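Local coordinates for putative uncharacterized protein PH0242 (PDB 3VU1) that is the C-terminal globular domain of an archaeal AglB-type oligosaccharyltransferase, a calcium-bearing, mainly beta-stranded unit built of several sheets, at residues E14-W19 with V245-F250; L66-D71 with F87-N92; T419-K424 with V474-K479; A387-R392 with I438-E443. All coordinates share one frame; numbering follows the deposited sequence.

Contact 1: E14-W19 with V245-F250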
loop_
_atom_site.group_PDB
_atom_site.type_symbol
_atom_site.label_atom_id
_atom_site.label_comp_id
_atom_site.label_asym_id
_atom_site.label_seq_id
_atom_site.Cartn_x
_atom_site.Cartn_y
_atom_site.Cartn_z
ATOM N N GLU A 14 7.980 -15.525 -11.484
ATOM C CA GLU A 14 8.956 -15.444 -12.570
ATOM C C GLU A 14 8.465 -14.439 -13.596
ATOM O O GLU A 14 9.252 -13.599 -14.059
ATOM C CB GLU A 14 9.215 -16.807 -13.208
ATOM C CG GLU A 14 9.440 -17.917 -12.189
ATOM C CD GLU A 14 10.028 -19.181 -12.783
ATOM O OE1 GLU A 14 9.797 -19.504 -13.989
ATOM O OE2 GLU A 14 10.724 -19.871 -12.017
ATOM N N GLN A 15 7.162 -14.500 -13.904
ATOM C CA GLN A 15 6.547 -13.578 -14.841
ATOM C C GLN A 15 6.521 -12.143 -14.325
ATOM O O GLN A 15 6.698 -11.183 -15.087
ATOM C CB GLN A 15 5.130 -14.019 -15.181
ATOM C CG GLN A 15 5.063 -15.274 -16.015
ATOM C CD GLN A 15 5.365 -16.538 -15.211
ATOM O OE1 GLN A 15 5.177 -16.599 -13.985
ATOM N NE2 GLN A 15 5.841 -17.548 -15.899
ATOM N N ALA A 16 6.280 -11.995 -13.028
ATOM C CA ALA A 16 6.176 -10.675 -12.411
ATOM C C ALA A 16 7.501 -9.964 -12.414
ATOM O O ALA A 16 7.562 -8.791 -12.759
ATOM C CB ALA A 16 5.606 -10.768 -11.002
ATOM N N LEU A 17 8.571 -10.655 -12.044
ATOM C CA LEU A 17 9.884 -10.003 -12.055
ATOM C C LEU A 17 10.295 -9.629 -13.455
ATOM O O LEU A 17 10.896 -8.568 -13.648
ATOM C CB LEU A 17 10.966 -10.862 -11.415
ATOM C CG LEU A 17 10.837 -11.098 -9.919
ATOM C CD1 LEU A 17 12.221 -11.460 -9.400
ATOM C CD2 LEU A 17 10.281 -9.880 -9.193
ATOM N N LYS A 18 9.984 -10.504 -14.416
ATOM C CA LYS A 18 10.279 -10.249 -15.817
ATOM C C LYS A 18 9.565 -8.963 -16.231
ATOM O O LYS A 18 10.171 -8.077 -16.838
ATOM C CB LYS A 18 9.856 -11.428 -16.698
ATOM C CG LYS A 18 10.065 -11.234 -18.197
ATOM C CD LYS A 18 9.087 -12.155 -18.919
ATOM C CE LYS A 18 8.764 -11.733 -20.354
ATOM N NZ LYS A 18 9.945 -11.833 -21.260
ATOM N N TRP A 19 8.292 -8.864 -15.861
ATOM C CA TRP A 19 7.489 -7.684 -16.113
ATOM C C TRP A 19 8.120 -6.468 -15.517
ATOM O O TRP A 19 8.312 -5.478 -16.222
ATOM C CB TRP A 19 6.053 -7.859 -15.599
ATOM C CG TRP A 19 5.191 -6.726 -16.074
ATOM C CD1 TRP A 19 4.554 -6.617 -17.302
ATOM C CD2 TRP A 19 4.915 -5.460 -15.386
ATOM N NE1 TRP A 19 3.911 -5.418 -17.412
ATOM C CE2 TRP A 19 4.084 -4.670 -16.306
ATOM C CE3 TRP A 19 5.264 -4.918 -14.168
ATOM C CZ2 TRP A 19 3.615 -3.391 -15.983
ATOM C CZ3 TRP A 19 4.790 -3.625 -13.847
ATOM C CH2 TRP A 19 3.978 -2.884 -14.737
ATOM N N VAL A 245 0.210 -13.789 -8.361
ATOM C CA VAL A 245 0.902 -12.565 -8.077
ATOM C C VAL A 245 0.195 -11.386 -8.760
ATOM O O VAL A 245 -0.042 -11.404 -9.979
ATOM C CB VAL A 245 2.374 -12.597 -8.563
ATOM C CG1 VAL A 245 3.018 -11.236 -8.429
ATOM C CG2 VAL A 245 3.205 -13.615 -7.800
ATOM N N ILE A 246 -0.127 -10.354 -7.972
ATOM C CA ILE A 246 -0.603 -9.091 -8.501
ATOM C C ILE A 246 0.426 -8.006 -8.152
ATOM O O ILE A 246 0.793 -7.839 -6.979
ATOM C CB ILE A 246 -1.993 -8.720 -7.920
ATOM C CG1 ILE A 246 -2.950 -9.947 -7.971
ATOM C CG2 ILE A 246 -2.528 -7.494 -8.646
ATOM C CD1 ILE A 246 -4.311 -9.834 -7.293
ATOM N N VAL A 247 0.892 -7.276 -9.165
ATOM C CA VAL A 247 1.752 -6.104 -8.959
ATOM C C VAL A 247 0.916 -4.836 -8.928
ATOM O O VAL A 247 0.289 -4.488 -9.927
ATOM C CB VAL A 247 2.773 -5.977 -10.116
ATOM C CG1 VAL A 247 3.686 -4.761 -9.951
ATOM C CG2 VAL A 247 3.580 -7.250 -10.220
ATOM N N TYR A 248 0.916 -4.142 -7.797
ATOM C CA TYR A 248 0.201 -2.866 -7.653
ATOM C C TYR A 248 1.154 -1.704 -7.703
ATOM O O TYR A 248 2.181 -1.730 -7.041
ATOM C CB TYR A 248 -0.502 -2.836 -6.338
ATOM C CG TYR A 248 -1.726 -3.719 -6.275
ATOM C CD1 TYR A 248 -1.661 -4.976 -5.686
ATOM C CD2 TYR A 248 -2.969 -3.290 -6.809
ATOM C CE1 TYR A 248 -2.786 -5.777 -5.593
ATOM C CE2 TYR A 248 -4.100 -4.094 -6.756
ATOM C CZ TYR A 248 -4.007 -5.324 -6.128
ATOM O OH TYR A 248 -5.107 -6.134 -6.034
ATOM N N GLU A 249 0.848 -0.692 -8.513
ATOM C CA GLU A 249 1.593 0.569 -8.471
ATOM C C GLU A 249 1.046 1.376 -7.302
ATOM O O GLU A 249 -0.181 1.396 -7.053
ATOM C CB GLU A 249 1.417 1.343 -9.753
ATOM C CG GLU A 249 1.871 2.785 -9.711
ATOM C CD GLU A 249 1.542 3.538 -11.008
ATOM O OE1 GLU A 249 1.688 2.959 -12.100
ATOM O OE2 GLU A 249 1.148 4.726 -10.957
ATOM N N PHE A 250 1.956 1.989 -6.546
ATOM C CA PHE A 250 1.555 2.799 -5.415
ATOM C C PHE A 250 1.489 4.237 -5.846
ATOM O O PHE A 250 2.446 4.759 -6.428
ATOM C CB PHE A 250 2.525 2.640 -4.266
ATOM C CG PHE A 250 2.219 3.498 -3.067
ATOM C CD1 PHE A 250 1.052 3.300 -2.318
ATOM C CD2 PHE A 250 3.132 4.483 -2.648
ATOM C CE1 PHE A 250 0.800 4.070 -1.190
ATOM C CE2 PHE A 250 2.871 5.264 -1.536
ATOM C CZ PHE A 250 1.717 5.048 -0.801
#
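Ala16 meets two valines of the strand 245-250 at once. Its CB lies 3.7 Å from Val245 CG1 and 4.1 Å from Val247 CG2, so the methyl group sits between residues i and i+2 on one face of the strand. Val247 has a second neighbour: with CG1 anti to the backbone N (chi1 180°), that branch reaches the indole of Trp19, 4.2 Å from its CZ3, while CG2 remains beside Ala16. No hydrogen bond crosses the contact; it consists of apolar carbon alone. The small alanine side chain is consistent with the close spacing: the two segment axes approach to 9.0 Å and run 24° from parallel. Further out, Trp13 and Leu20 of the same helix continue the row against Val245 and Val247, and the Trp19 ring stacks on Tyr240. Backbone bonds fix the strand on both flanks, Val247 to Val239 and Tyr240, Ile246 to Ile89. Tyr248 points to the other face, where its OH bonds to Leu216 O of the helix 212-218. A four-stranded mixed sheet with a helix packed nearly along its strands on one face and further helices on the other fits a three-layer alpha/beta/alpha arrangement.

Contact 2: L66-D71 with F87-N92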
loop_
_atom_site.group_PDB
_atom_site.type_symbol
_atom_site.label_atom_id
_atom_site.label_comp_id
_atom_site.label_asym_id
_atom_site.label_seq_id
_atom_site.Cartn_x
_atom_site.Cartn_y
_atom_site.Cartn_z
ATOM N N LEU A 66 1.551 -4.117 9.142
ATOM C CA LEU A 66 0.579 -3.164 9.631
ATOM C C LEU A 66 -0.335 -2.851 8.449
ATOM O O LEU A 66 -1.559 -2.932 8.546
ATOM C CB LEU A 66 1.249 -1.889 10.162
ATOM C CG LEU A 66 0.310 -0.803 10.750
ATOM C CD1 LEU A 66 -0.704 -1.336 11.772
ATOM C CD2 LEU A 66 1.094 0.333 11.378
ATOM N N PHE A 67 0.277 -2.529 7.316
ATOM C CA PHE A 67 -0.477 -2.379 6.076
ATOM C C PHE A 67 -1.377 -3.572 5.754
ATOM O O PHE A 67 -2.562 -3.387 5.548
ATOM C CB PHE A 67 0.475 -2.121 4.916
ATOM C CG PHE A 67 -0.203 -2.020 3.604
ATOM C CD1 PHE A 67 -1.168 -1.034 3.378
ATOM C CD2 PHE A 67 0.114 -2.916 2.575
ATOM C CE1 PHE A 67 -1.809 -0.950 2.155
ATOM C CE2 PHE A 67 -0.528 -2.827 1.337
ATOM C CZ PHE A 67 -1.497 -1.845 1.132
ATOM N N LEU A 68 -0.825 -4.787 5.727
ATOM C CA LEU A 68 -1.537 -5.941 5.161
ATOM C C LEU A 68 -2.671 -6.460 6.021
ATOM O O LEU A 68 -3.702 -6.849 5.495
ATOM C CB LEU A 68 -0.574 -7.082 4.821
ATOM C CG LEU A 68 0.401 -6.804 3.663
ATOM C CD1 LEU A 68 1.588 -7.761 3.607
ATOM C CD2 LEU A 68 -0.311 -6.796 2.332
ATOM N N ALA A 69 -2.470 -6.463 7.336
ATOM C CA ALA A 69 -3.371 -7.122 8.271
ATOM C C ALA A 69 -4.469 -6.171 8.733
ATOM O O ALA A 69 -5.381 -6.569 9.435
ATOM C CB ALA A 69 -2.592 -7.659 9.478
ATOM N N ARG A 70 -4.391 -4.905 8.368
ATOM C CA ARG A 70 -5.348 -3.975 8.933
ATOM C C ARG A 70 -6.172 -3.247 7.921
ATOM O O ARG A 70 -6.045 -3.463 6.726
ATOM C CB ARG A 70 -4.665 -2.983 9.843
ATOM C CG ARG A 70 -3.841 -3.672 10.869
ATOM C CD ARG A 70 -4.646 -4.196 12.049
ATOM N NE ARG A 70 -3.835 -3.770 13.184
ATOM C CZ ARG A 70 -4.271 -3.107 14.239
ATOM N NH1 ARG A 70 -5.557 -2.882 14.392
ATOM N NH2 ARG A 70 -3.393 -2.734 15.166
ATOM N N ASP A 71 -7.020 -2.366 8.426
ATOM C CA ASP A 71 -8.082 -1.776 7.657
ATOM C C ASP A 71 -8.164 -0.365 8.176
ATOM O O ASP A 71 -7.776 -0.104 9.313
ATOM C CB ASP A 71 -9.376 -2.528 7.960
ATOM C CG ASP A 71 -10.565 -2.010 7.166
ATOM O OD1 ASP A 71 -11.720 -2.261 7.624
ATOM O OD2 ASP A 71 -10.341 -1.365 6.104
ATOM N N PHE A 87 4.029 -2.515 -5.107
ATOM C CA PHE A 87 3.797 -3.388 -4.012
ATOM C C PHE A 87 3.255 -4.677 -4.602
ATOM O O PHE A 87 2.223 -4.680 -5.291
ATOM C CB PHE A 87 2.802 -2.775 -3.024
ATOM C CG PHE A 87 2.799 -3.459 -1.693
ATOM C CD1 PHE A 87 3.259 -2.802 -0.567
ATOM C CD2 PHE A 87 2.399 -4.787 -1.573
ATOM C CE1 PHE A 87 3.282 -3.440 0.661
ATOM C CE2 PHE A 87 2.430 -5.432 -0.346
ATOM C CZ PHE A 87 2.871 -4.751 0.778
ATOM N N ILE A 88 3.947 -5.770 -4.307
ATOM C CA ILE A 88 3.593 -7.068 -4.850
ATOM C C ILE A 88 2.771 -7.882 -3.865
ATOM O O ILE A 88 3.187 -8.139 -2.725
ATOM C CB ILE A 88 4.835 -7.853 -5.250
ATOM C CG1 ILE A 88 5.592 -7.069 -6.309
ATOM C CG2 ILE A 88 4.416 -9.199 -5.770
ATOM C CD1 ILE A 88 6.998 -7.593 -6.583
ATOM N N ILE A 89 1.592 -8.280 -4.314
ATOM C CA ILE A 89 0.685 -9.036 -3.480
ATOM C C ILE A 89 0.673 -10.459 -3.989
ATOM O O ILE A 89 0.584 -10.713 -5.198
ATOM C CB ILE A 89 -0.703 -8.411 -3.483
ATOM C CG1 ILE A 89 -0.638 -7.064 -2.759
ATOM C CG2 ILE A 89 -1.728 -9.351 -2.874
ATOM C CD1 ILE A 89 -0.461 -7.125 -1.247
ATOM N N TYR A 90 0.793 -11.383 -3.053
ATOM C CA TYR A 90 0.964 -12.778 -3.373
ATOM C C TYR A 90 -0.153 -13.564 -2.709
ATOM O O TYR A 90 -0.183 -13.699 -1.486
ATOM C CB TYR A 90 2.339 -13.213 -2.859
ATOM C CG TYR A 90 2.760 -14.618 -3.232
ATOM C CD1 TYR A 90 2.354 -15.191 -4.442
ATOM C CD2 TYR A 90 3.591 -15.365 -2.390
ATOM C CE1 TYR A 90 2.738 -16.464 -4.786
ATOM C CE2 TYR A 90 3.991 -16.643 -2.733
ATOM C CZ TYR A 90 3.564 -17.186 -3.935
ATOM O OH TYR A 90 3.923 -18.467 -4.300
ATOM N N LEU A 91 -1.076 -14.098 -3.505
ATOM C CA LEU A 91 -2.208 -14.840 -2.936
ATOM C C LEU A 91 -1.834 -15.955 -1.968
ATOM O O LEU A 91 -2.587 -16.264 -1.049
ATOM C CB LEU A 91 -3.117 -15.365 -4.028
ATOM C CG LEU A 91 -4.169 -14.336 -4.472
ATOM C CD1 LEU A 91 -3.542 -13.144 -5.200
ATOM C CD2 LEU A 91 -5.178 -15.042 -5.350
ATOM N N ASN A 92 -0.653 -16.535 -2.131
ATOM C CA ASN A 92 -0.233 -17.625 -1.254
ATOM C C ASN A 92 0.169 -17.185 0.136
ATOM O O ASN A 92 0.342 -18.031 1.018
ATOM C CB ASN A 92 0.873 -18.409 -1.914
ATOM C CG ASN A 92 0.371 -19.168 -3.123
ATOM O OD1 ASN A 92 -0.805 -19.532 -3.166
ATOM N ND2 ASN A 92 1.243 -19.388 -4.131
#
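Phe67 overlaps the ring of Phe87, its CE2 lying 3.9 Å above the plane and offset toward the rim. The contact is helix-on-sheet packing in an alpha/beta fold: the last turn of the helix 60-69 covers the strand 86-90 on the face opposite that used by the helix 13-23. The rings are neither stacked flat nor perpendicular, with centroids 5.1 Å apart and planes at 58°, and the nearest atoms are Phe67 CD2 and Phe87 CE1 at 3.7 Å. Leu68 fills the next position. Its CB does not point straight at the strand, but chi1 of -68° sets CG beside the backbone N, and CD2 then reaches 3.6 Å from Ile89 CD1 and 4.1 Å from Phe87 CE2. All four touching residues are buried. Phe67 extends the aromatic cluster by stacking on Phe236 and meeting Phe79 edge-to-face, and its side chain is about 10 Å from the bound calcium ion. Its carbonyl oxygen accepts a bond from Asn212 ND2, which ties the helix to its neighbour 212-218. Where the strand ends, Asn92 ND2 donates to Tyr90 OH over 2.8 Å at 168°, with the hydroxyl oxygen lying in the amide plane.

Contact 3: T419-K424 with V474-K479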
loop_
_atom_site.group_PDB
_atom_site.type_symbol
_atom_site.label_atom_id
_atom_site.label_comp_id
_atom_site.label_asym_id
_atom_site.label_seq_id
_atom_site.Cartn_x
_atom_site.Cartn_y
_atom_site.Cartn_z
ATOM N N THR A 419 8.904 9.362 11.427
ATOM C CA THR A 419 10.027 9.903 10.704
ATOM C C THR A 419 10.137 11.382 11.065
ATOM O O THR A 419 9.131 12.020 11.384
ATOM C CB THR A 419 9.827 9.825 9.182
ATOM O OG1 THR A 419 8.739 10.681 8.812
ATOM C CG2 THR A 419 9.536 8.413 8.734
ATOM N N PHE A 420 11.356 11.917 11.039
ATOM C CA PHE A 420 11.584 13.334 11.209
ATOM C C PHE A 420 12.916 13.688 10.615
ATOM O O PHE A 420 13.819 12.855 10.557
ATOM C CB PHE A 420 11.441 13.809 12.674
ATOM C CG PHE A 420 12.372 13.141 13.666
ATOM C CD1 PHE A 420 11.958 12.018 14.394
ATOM C CD2 PHE A 420 13.650 13.663 13.924
ATOM C CE1 PHE A 420 12.811 11.426 15.342
ATOM C CE2 PHE A 420 14.506 13.060 14.860
ATOM C CZ PHE A 420 14.088 11.946 15.580
ATOM N N PHE A 421 13.019 14.918 10.131
ATOM C CA PHE A 421 14.258 15.423 9.564
ATOM C C PHE A 421 15.175 15.944 10.659
ATOM O O PHE A 421 14.810 16.848 11.400
ATOM C CB PHE A 421 13.957 16.488 8.522
ATOM C CG PHE A 421 13.303 15.934 7.296
ATOM C CD1 PHE A 421 11.987 16.240 6.995
ATOM C CD2 PHE A 421 14.001 15.059 6.452
ATOM C CE1 PHE A 421 11.384 15.704 5.861
ATOM C CE2 PHE A 421 13.400 14.519 5.318
ATOM C CZ PHE A 421 12.091 14.846 5.022
ATOM N N ILE A 422 16.358 15.341 10.767
ATOM C CA ILE A 422 17.330 15.685 11.810
ATOM C C ILE A 422 18.009 17.009 11.451
ATOM O O ILE A 422 18.010 17.934 12.247
ATOM C CB ILE A 422 18.398 14.578 11.988
ATOM C CG1 ILE A 422 17.748 13.233 12.308
ATOM C CG2 ILE A 422 19.400 14.941 13.079
ATOM C CD1 ILE A 422 18.539 12.070 11.748
ATOM N N THR A 423 18.560 17.094 10.241
ATOM C CA THR A 423 19.304 18.259 9.822
ATOM C C THR A 423 19.347 18.338 8.306
ATOM O O THR A 423 19.323 17.311 7.618
ATOM C CB THR A 423 20.753 18.233 10.359
ATOM O OG1 THR A 423 21.397 19.459 10.021
ATOM C CG2 THR A 423 21.576 17.083 9.733
ATOM N N LYS A 424 19.427 19.565 7.798
ATOM C CA LYS A 424 19.531 19.840 6.377
ATOM C C LYS A 424 21.002 19.902 6.058
ATOM O O LYS A 424 21.741 20.525 6.783
ATOM C CB LYS A 424 18.885 21.188 6.088
ATOM C CG LYS A 424 18.501 21.417 4.642
ATOM C CD LYS A 424 17.591 22.630 4.613
ATOM C CE LYS A 424 16.995 22.860 3.242
ATOM N NZ LYS A 424 16.293 24.172 3.201
ATOM N N VAL A 474 18.319 11.711 2.523
ATOM C CA VAL A 474 17.049 11.813 1.809
ATOM C C VAL A 474 17.107 13.084 0.965
ATOM O O VAL A 474 17.455 14.164 1.476
ATOM C CB VAL A 474 15.842 11.850 2.800
ATOM C CG1 VAL A 474 14.548 12.228 2.105
ATOM C CG2 VAL A 474 15.665 10.508 3.485
ATOM N N PHE A 475 16.786 12.938 -0.322
ATOM C CA PHE A 475 16.750 14.062 -1.248
ATOM C C PHE A 475 15.326 14.534 -1.424
ATOM O O PHE A 475 14.501 13.775 -1.910
ATOM C CB PHE A 475 17.335 13.657 -2.588
ATOM C CG PHE A 475 18.800 13.389 -2.541
ATOM C CD1 PHE A 475 19.292 12.146 -2.117
ATOM C CD2 PHE A 475 19.712 14.382 -2.909
ATOM C CE1 PHE A 475 20.669 11.895 -2.073
ATOM C CE2 PHE A 475 21.093 14.143 -2.849
ATOM C CZ PHE A 475 21.569 12.895 -2.436
ATOM N N ILE A 476 15.046 15.774 -1.019
ATOM C CA ILE A 476 13.703 16.356 -1.136
ATOM C C ILE A 476 13.593 17.294 -2.340
ATOM O O ILE A 476 14.407 18.180 -2.507
ATOM C CB ILE A 476 13.272 17.109 0.140
ATOM C CG1 ILE A 476 13.307 16.182 1.352
ATOM C CG2 ILE A 476 11.878 17.712 -0.029
ATOM C CD1 ILE A 476 12.572 14.884 1.154
ATOM N N VAL A 477 12.579 17.077 -3.172
ATOM C CA VAL A 477 12.341 17.863 -4.379
ATOM C C VAL A 477 10.852 18.142 -4.493
ATOM O O VAL A 477 10.056 17.530 -3.753
ATOM C CB VAL A 477 12.781 17.093 -5.632
ATOM C CG1 VAL A 477 14.266 16.780 -5.582
ATOM C CG2 VAL A 477 11.979 15.807 -5.789
ATOM N N GLU A 478 10.466 19.069 -5.386
ATOM C CA GLU A 478 9.066 19.153 -5.850
ATOM C C GLU A 478 8.888 17.942 -6.720
ATOM O O GLU A 478 9.549 17.809 -7.752
ATOM C CB GLU A 478 8.758 20.396 -6.676
ATOM C CG GLU A 478 8.195 21.565 -5.879
ATOM C CD GLU A 478 6.714 21.452 -5.505
ATOM O OE1 GLU A 478 6.414 21.428 -4.285
ATOM O OE2 GLU A 478 5.845 21.431 -6.409
ATOM N N LYS A 479 8.024 17.046 -6.276
ATOM C CA LYS A 479 7.864 15.765 -6.930
ATOM C C LYS A 479 6.472 15.744 -7.552
ATOM O O LYS A 479 5.527 16.325 -6.982
ATOM C CB LYS A 479 8.031 14.654 -5.881
ATOM C CG LYS A 479 8.241 13.257 -6.427
ATOM C CD LYS A 479 8.255 12.231 -5.310
ATOM C CE LYS A 479 8.526 10.849 -5.887
ATOM N NZ LYS A 479 8.498 9.789 -4.841
#
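Phe421 and Ile476 make the closer half of this contact, the ring's CZ lying 3.9 Å from Ile476 CD1 and 4.1 Å from its CG1. The side chains come from opposite directions, and the isoleucine approaches the ring obliquely. Val474, which is buried, meets the ring at its edge: CG1 lies near the ring plane, 4.1 Å from Phe421 CE2. The other side is loose. Phe421 is exposed, and Lys424 passes beyond the contact to form a salt bridge with Glu427. The separation follows from strand order in the large sheet holding the Peripheral 2 strands, because both pair with 385-401 between them: Val474 bonds to Tyr390, while Ile422 and Thr423 both face Leu391 in a classic beta bulge. Phe421 therefore reaches across an intervening strand, beside Tyr390, whose ring it meets at about 45°. With the nearest CA atoms 9.0 Å apart and no hydrogen bond across, the pair is held by apolar surface alone, and backbone bonding to the central strand sets its alignment.

Contact 4: A387-R392 with I438-E443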
loop_
_atom_site.group_PDB
_atom_site.type_symbol
_atom_site.label_atom_id
_atom_site.label_comp_id
_atom_site.label_asym_id
_atom_site.label_seq_id
_atom_site.Cartn_x
_atom_site.Cartn_y
_atom_site.Cartn_z
ATOM N N ALA A 387 17.284 19.457 -5.648
ATOM C CA ALA A 387 17.004 18.817 -4.373
ATOM C C ALA A 387 17.658 19.523 -3.201
ATOM O O ALA A 387 18.638 20.228 -3.356
ATOM C CB ALA A 387 17.452 17.360 -4.414
ATOM N N ASP A 388 17.064 19.336 -2.038
ATOM C CA ASP A 388 17.702 19.565 -0.768
ATOM C C ASP A 388 18.069 18.184 -0.207
ATOM O O ASP A 388 17.358 17.196 -0.464
ATOM C CB ASP A 388 16.746 20.304 0.165
ATOM C CG ASP A 388 16.452 21.729 -0.304
ATOM O OD1 ASP A 388 15.577 22.382 0.315
ATOM O OD2 ASP A 388 17.094 22.189 -1.288
ATOM N N LEU A 389 19.190 18.102 0.515
ATOM C CA LEU A 389 19.615 16.840 1.122
ATOM C C LEU A 389 19.465 16.905 2.631
ATOM O O LEU A 389 20.013 17.799 3.252
ATOM C CB LEU A 389 21.055 16.535 0.742
ATOM C CG LEU A 389 21.789 15.393 1.460
ATOM C CD1 LEU A 389 21.073 14.050 1.317
ATOM C CD2 LEU A 389 23.252 15.317 1.004
ATOM N N TYR A 390 18.724 15.974 3.222
ATOM C CA TYR A 390 18.580 15.960 4.672
ATOM C C TYR A 390 19.139 14.688 5.279
ATOM O O TYR A 390 19.384 13.695 4.574
ATOM C CB TYR A 390 17.109 16.040 5.099
ATOM C CG TYR A 390 16.393 17.320 4.788
ATOM C CD1 TYR A 390 15.970 17.610 3.485
ATOM C CD2 TYR A 390 16.104 18.232 5.796
ATOM C CE1 TYR A 390 15.295 18.783 3.202
ATOM C CE2 TYR A 390 15.439 19.404 5.514
ATOM C CZ TYR A 390 15.037 19.673 4.224
ATOM O OH TYR A 390 14.375 20.843 3.949
ATOM N N LEU A 391 19.305 14.718 6.598
ATOM C CA LEU A 391 19.449 13.493 7.346
ATOM C C LEU A 391 18.105 13.274 7.997
ATOM O O LEU A 391 17.575 14.183 8.659
ATOM C CB LEU A 391 20.560 13.572 8.400
ATOM C CG LEU A 391 22.037 13.650 7.963
ATOM C CD1 LEU A 391 22.904 13.448 9.204
ATOM C CD2 LEU A 391 22.425 12.650 6.873
ATOM N N ARG A 392 17.563 12.070 7.796
ATOM C CA ARG A 392 16.225 11.734 8.247
ATOM C C ARG A 392 16.269 10.584 9.213
ATOM O O ARG A 392 16.950 9.595 8.966
ATOM C CB ARG A 392 15.301 11.371 7.064
ATOM C CG ARG A 392 13.820 11.452 7.439
ATOM C CD ARG A 392 12.924 10.810 6.403
ATOM N NE ARG A 392 13.338 9.435 6.133
ATOM C CZ ARG A 392 13.073 8.768 5.015
ATOM N NH1 ARG A 392 12.386 9.329 4.023
ATOM N NH2 ARG A 392 13.525 7.544 4.887
ATOM N N ILE A 438 27.717 12.836 -5.002
ATOM C CA ILE A 438 27.453 13.902 -4.054
ATOM C C ILE A 438 28.442 13.861 -2.899
ATOM O O ILE A 438 28.680 12.797 -2.308
ATOM C CB ILE A 438 25.976 13.892 -3.569
ATOM C CG1 ILE A 438 25.102 14.723 -4.505
ATOM C CG2 ILE A 438 25.828 14.486 -2.178
ATOM C CD1 ILE A 438 24.536 13.940 -5.663
ATOM N N VAL A 439 29.014 15.036 -2.599
ATOM C CA VAL A 439 29.983 15.189 -1.522
ATOM C C VAL A 439 29.625 16.388 -0.640
ATOM O O VAL A 439 29.419 17.488 -1.144
ATOM C CB VAL A 439 31.418 15.352 -2.076
ATOM C CG1 VAL A 439 32.425 15.251 -0.936
ATOM C CG2 VAL A 439 31.726 14.311 -3.161
ATOM N N VAL A 440 29.538 16.171 0.672
ATOM C CA VAL A 440 29.098 17.216 1.609
ATOM C C VAL A 440 29.668 16.961 2.998
ATOM O O VAL A 440 30.012 15.814 3.329
ATOM C CB VAL A 440 27.537 17.351 1.720
ATOM C CG1 VAL A 440 26.926 17.901 0.435
ATOM C CG2 VAL A 440 26.872 16.036 2.128
ATOM N N ASN A 441 29.766 18.032 3.797
ATOM C CA ASN A 441 30.126 17.934 5.218
ATOM C C ASN A 441 28.886 17.685 6.052
ATOM O O ASN A 441 27.859 18.355 5.873
ATOM C CB ASN A 441 30.828 19.205 5.712
ATOM C CG ASN A 441 32.262 19.334 5.208
ATOM O OD1 ASN A 441 32.918 18.350 4.829
ATOM N ND2 ASN A 441 32.764 20.562 5.218
ATOM N N ALA A 442 28.979 16.736 6.977
ATOM C CA ALA A 442 27.801 16.303 7.723
ATOM C C ALA A 442 27.975 16.338 9.239
ATOM O O ALA A 442 28.926 15.769 9.774
ATOM C CB ALA A 442 27.378 14.913 7.262
ATOM N N GLU A 443 27.030 16.984 9.920
ATOM C CA GLU A 443 27.054 17.107 11.373
ATOM C C GLU A 443 25.806 16.452 12.011
ATOM O O GLU A 443 24.677 16.923 11.845
ATOM C CB GLU A 443 27.074 18.596 11.712
ATOM C CG GLU A 443 28.062 19.080 12.767
ATOM C CD GLU A 443 28.246 20.601 12.678
ATOM O OE1 GLU A 443 29.361 21.071 12.332
ATOM O OE2 GLU A 443 27.260 21.344 12.918
#
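Leu389 points its CB toward the strand 438-443, but neither CB nor CG touches that strand; the reach comes from one methyl branch, CD2. CG is anti to the backbone N (chi1 169°), which swings the branch point outward, and chi2 of 58° leaves CD2 as the branch extended farthest from CA. CD2 makes both of the close contacts: it lies 3.9 Å from Val440 CG2 and 4.2 Å from Ile438 CG2, between two side chains that project from the same face of their strand. CD1 turns another way, over the ring of Phe475, 4.0 Å from its CZ. Within the large antiparallel sheet that includes the Peripheral 2 strands, 385-401 and 434-443 are not hydrogen-bonded neighbours: the first pairs with 412-431 and 464-487, the second with 372-381. Their side chains instead meet face to face across a buried apolar layer, with the CA atoms of Leu389 and Val440 9.5 Å apart. The valine side chain crosses that of Leu389 obliquely, whereas Ile438 and Leu389 slide past each other in opposite directions. Val440 also touches Leu375 and Lys426, and Ile438 rests on Leu377. Two residues on, Leu391 points its CB the same way and packs on Leu425, Ile366 and Met444. Backbone bonds from Leu389 to Leu425 and Lys426 hold the leucine's own strand in place.

In the fold
The four contacts form two pairs. Contacts 1 and 2, with centres 14 Å apart, lie on either face of one four-stranded mixed sheet, whose adjacent strands 86-90 and 245-250 are joined by backbone bonds such as Ile246 O to Ile89 N; along the chain, contact 2 is nested inside the loop closed by contact 1. Contacts 3 and 4 follow later, with centres 9 Å apart, and their segments alternate along the chain. Both use strand 385-401, directly in contact 4 and as the intervening strand in contact 3, within the large antiparallel sheet. Between the pairs, centres are about 28 to 34 Å apart without touching, consistent with two separately packed cores.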